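Local coordinates for protein isoaspartyl dipeptidase (Fervidobacterium islandicum, PDB 7CDH) that probably hydrolyses isoaspartyl (beta-aspartyl) dipeptides as a zinc-dependent M38 metallopeptidase involved in protein repair, at residues Leu80-Cys85 / Lys381-Glu386. Sequence-based numbering, arbitrary orientation.
Sequences LKISDC and KNLNFE
The carboxylate of E386 faces the hydroxyl of S83, and both oxygens lie at nearly the same distance: S83 OG is 3.2 Å from E386 OE2 and 3.3 Å from E386 OE1. Both are weak hydrogen bonds, and the one serine proton can serve either oxygen. With chi1 82°, OG of S83 sits between its own backbone N and carbonyl carbon, which directs it at the incoming acid. K81 adds charge rather than a bond: its NZ stops 4.2 Å from E386 OE2, beyond a salt bridge, while its CE comes nearer to the same oxygen. The carboxylate also approaches the start of helix 82-86, where K81 is the N-cap residue, so the helix end would probably favour its negative charge.

Beside this polar patch, L383 supplies the apolar half. Both its methyls meet CG2 of I82, CD2 at 3.6 Å, and CD1 also reaches CB of S83. An alanine in place of L383 would probably open a gap over I82 CG2 and S83 CB.

Other polar groups are satisfied further out: K381 NZ by a salt bridge to E372 and a hydrogen bond to E119 O, N384 N by a weak hydrogen bond to E119 OE1, and L80 O by K112 NZ. N384 and F385 pack on E74 and R76 of a second subunit. The arrangement is a C-terminal tail leaving the small beta domain to lie against the TIM-barrel of an amidohydrolase, the side-chain carboxylate of E386, the last modelled residue, set near the N-terminus of helix 82-86.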
loop_
_atom_site.group_PDB
_atom_site.type_symbol
_atom_site.label_atom_id
_atom_site.label_comp_id
_atom_site.label_asym_id
_atom_site.label_seq_id
_atom_site.Cartn_x
_atom_site.Cartn_y
_atom_site.Cartn_z
ATOM N N LEU A 80 -19.363 2.911 28.911
ATOM C CA LEU A 80 -20.745 2.851 29.431
ATOM C C LEU A 80 -20.895 1.590 30.257
ATOM O O LEU A 80 -20.403 0.552 29.798
ATOM C CB LEU A 80 -21.688 2.769 28.236
ATOM C CG LEU A 80 -23.159 2.726 28.608
ATOM C CD1 LEU A 80 -23.592 4.065 29.177
ATOM C CD2 LEU A 80 -24.000 2.356 27.408
ATOM N N LYS A 81 -21.600 1.639 31.385
ATOM C CA LYS A 81 -21.976 0.387 32.108
ATOM C C LYS A 81 -23.405 0.020 31.684
ATOM O O LYS A 81 -24.237 0.932 31.623
ATOM C CB LYS A 81 -21.879 0.564 33.621
ATOM C CG LYS A 81 -20.784 1.492 34.141
ATOM C CD LYS A 81 -19.602 0.766 34.785
ATOM C CE LYS A 81 -19.751 0.512 36.273
ATOM N NZ LYS A 81 -20.201 1.724 37.004
ATOM N N ILE A 82 -23.687 -1.246 31.378
ATOM C CA ILE A 82 -25.068 -1.646 31.014
ATOM C C ILE A 82 -26.024 -1.321 32.168
ATOM O O ILE A 82 -27.166 -0.904 31.891
ATOM C CB ILE A 82 -25.213 -3.114 30.606
ATOM C CG1 ILE A 82 -26.644 -3.313 30.109
ATOM C CG2 ILE A 82 -24.851 -4.083 31.735
ATOM C CD1 ILE A 82 -26.791 -4.376 29.055
ATOM N N SER A 83 -25.588 -1.514 33.409
ATOM C CA SER A 83 -26.385 -1.181 34.618
ATOM C C SER A 83 -26.875 0.287 34.574
ATOM O O SER A 83 -27.985 0.509 35.041
ATOM C CB SER A 83 -25.600 -1.492 35.868
ATOM O OG SER A 83 -24.698 -0.433 36.171
ATOM N N ASP A 84 -26.090 1.250 34.057
ATOM C CA ASP A 84 -26.509 2.674 33.889
ATOM C C ASP A 84 -27.742 2.741 32.978
ATOM O O ASP A 84 -28.674 3.538 33.249
ATOM C CB ASP A 84 -25.483 3.523 33.139
ATOM C CG ASP A 84 -24.602 4.455 33.950
ATOM O OD1 ASP A 84 -24.066 4.012 34.998
ATOM O OD2 ASP A 84 -24.402 5.615 33.475
ATOM N N CYS A 85 -27.679 1.995 31.872
ATOM C CA CYS A 85 -28.733 1.920 30.836
ATOM C C CYS A 85 -30.032 1.421 31.468
ATOM O O CYS A 85 -31.052 2.107 31.345
ATOM C CB CYS A 85 -28.309 0.991 29.703
ATOM S SG CYS A 85 -27.035 1.736 28.664
ATOM N N LYS A 381 -30.974 -7.588 37.009
ATOM C CA LYS A 381 -30.493 -8.936 36.592
ATOM C C LYS A 381 -29.015 -9.118 36.956
ATOM O O LYS A 381 -28.348 -8.135 37.349
ATOM C CB LYS A 381 -30.605 -9.132 35.080
ATOM C CG LYS A 381 -29.611 -8.312 34.256
ATOM C CD LYS A 381 -29.629 -8.666 32.775
ATOM C CE LYS A 381 -28.642 -9.751 32.411
ATOM N NZ LYS A 381 -29.043 -10.472 31.187
ATOM N N ASN A 382 -28.507 -10.336 36.761
ATOM C CA ASN A 382 -27.090 -10.709 37.022
ATOM C C ASN A 382 -26.198 -10.242 35.862
ATOM O O ASN A 382 -26.361 -10.759 34.751
ATOM C CB ASN A 382 -26.943 -12.218 37.238
ATOM C CG ASN A 382 -25.985 -12.536 38.360
ATOM O OD1 ASN A 382 -24.771 -12.424 38.198
ATOM N ND2 ASN A 382 -26.538 -12.883 39.511
ATOM N N LEU A 383 -25.252 -9.344 36.141
ATOM C CA LEU A 383 -24.240 -8.819 35.178
ATOM C C LEU A 383 -22.798 -9.277 35.513
ATOM O O LEU A 383 -22.477 -9.574 36.687
ATOM C CB LEU A 383 -24.330 -7.290 35.194
ATOM C CG LEU A 383 -25.692 -6.690 34.860
ATOM C CD1 LEU A 383 -25.691 -5.193 35.134
ATOM C CD2 LEU A 383 -26.070 -6.977 33.424
ATOM N N ASN A 384 -21.914 -9.201 34.516
ATOM C CA ASN A 384 -20.605 -9.902 34.472
ATOM C C ASN A 384 -19.523 -9.207 35.311
ATOM O O ASN A 384 -18.656 -9.949 35.845
ATOM C CB ASN A 384 -20.166 -10.102 33.029
ATOM C CG ASN A 384 -20.939 -11.230 32.392
ATOM O OD1 ASN A 384 -21.067 -12.292 33.002
ATOM N ND2 ASN A 384 -21.461 -11.008 31.193
ATOM N N PHE A 385 -19.512 -7.878 35.443
ATOM C CA PHE A 385 -18.445 -7.190 36.240
ATOM C C PHE A 385 -19.110 -6.178 37.194
ATOM O O PHE A 385 -18.537 -5.092 37.398
ATOM C CB PHE A 385 -17.336 -6.648 35.309
ATOM C CG PHE A 385 -16.759 -7.669 34.342
ATOM C CD1 PHE A 385 -15.862 -8.655 34.771
ATOM C CD2 PHE A 385 -17.162 -7.709 33.013
ATOM C CE1 PHE A 385 -15.368 -9.632 33.907
ATOM C CE2 PHE A 385 -16.665 -8.684 32.144
ATOM C CZ PHE A 385 -15.768 -9.643 32.587
ATOM N N GLU A 386 -20.273 -6.549 37.772
ATOM C CA GLU A 386 -21.146 -5.704 38.649
ATOM C C GLU A 386 -21.841 -6.590 39.697
ATOM O O GLU A 386 -21.263 -7.236 40.580
ATOM C CB GLU A 386 -22.219 -4.944 37.844
ATOM C CG GLU A 386 -21.739 -4.342 36.515
ATOM C CD GLU A 386 -22.132 -2.895 36.202
ATOM O OE1 GLU A 386 -22.504 -2.613 35.014
ATOM O OE2 GLU A 386 -22.037 -2.033 37.130
#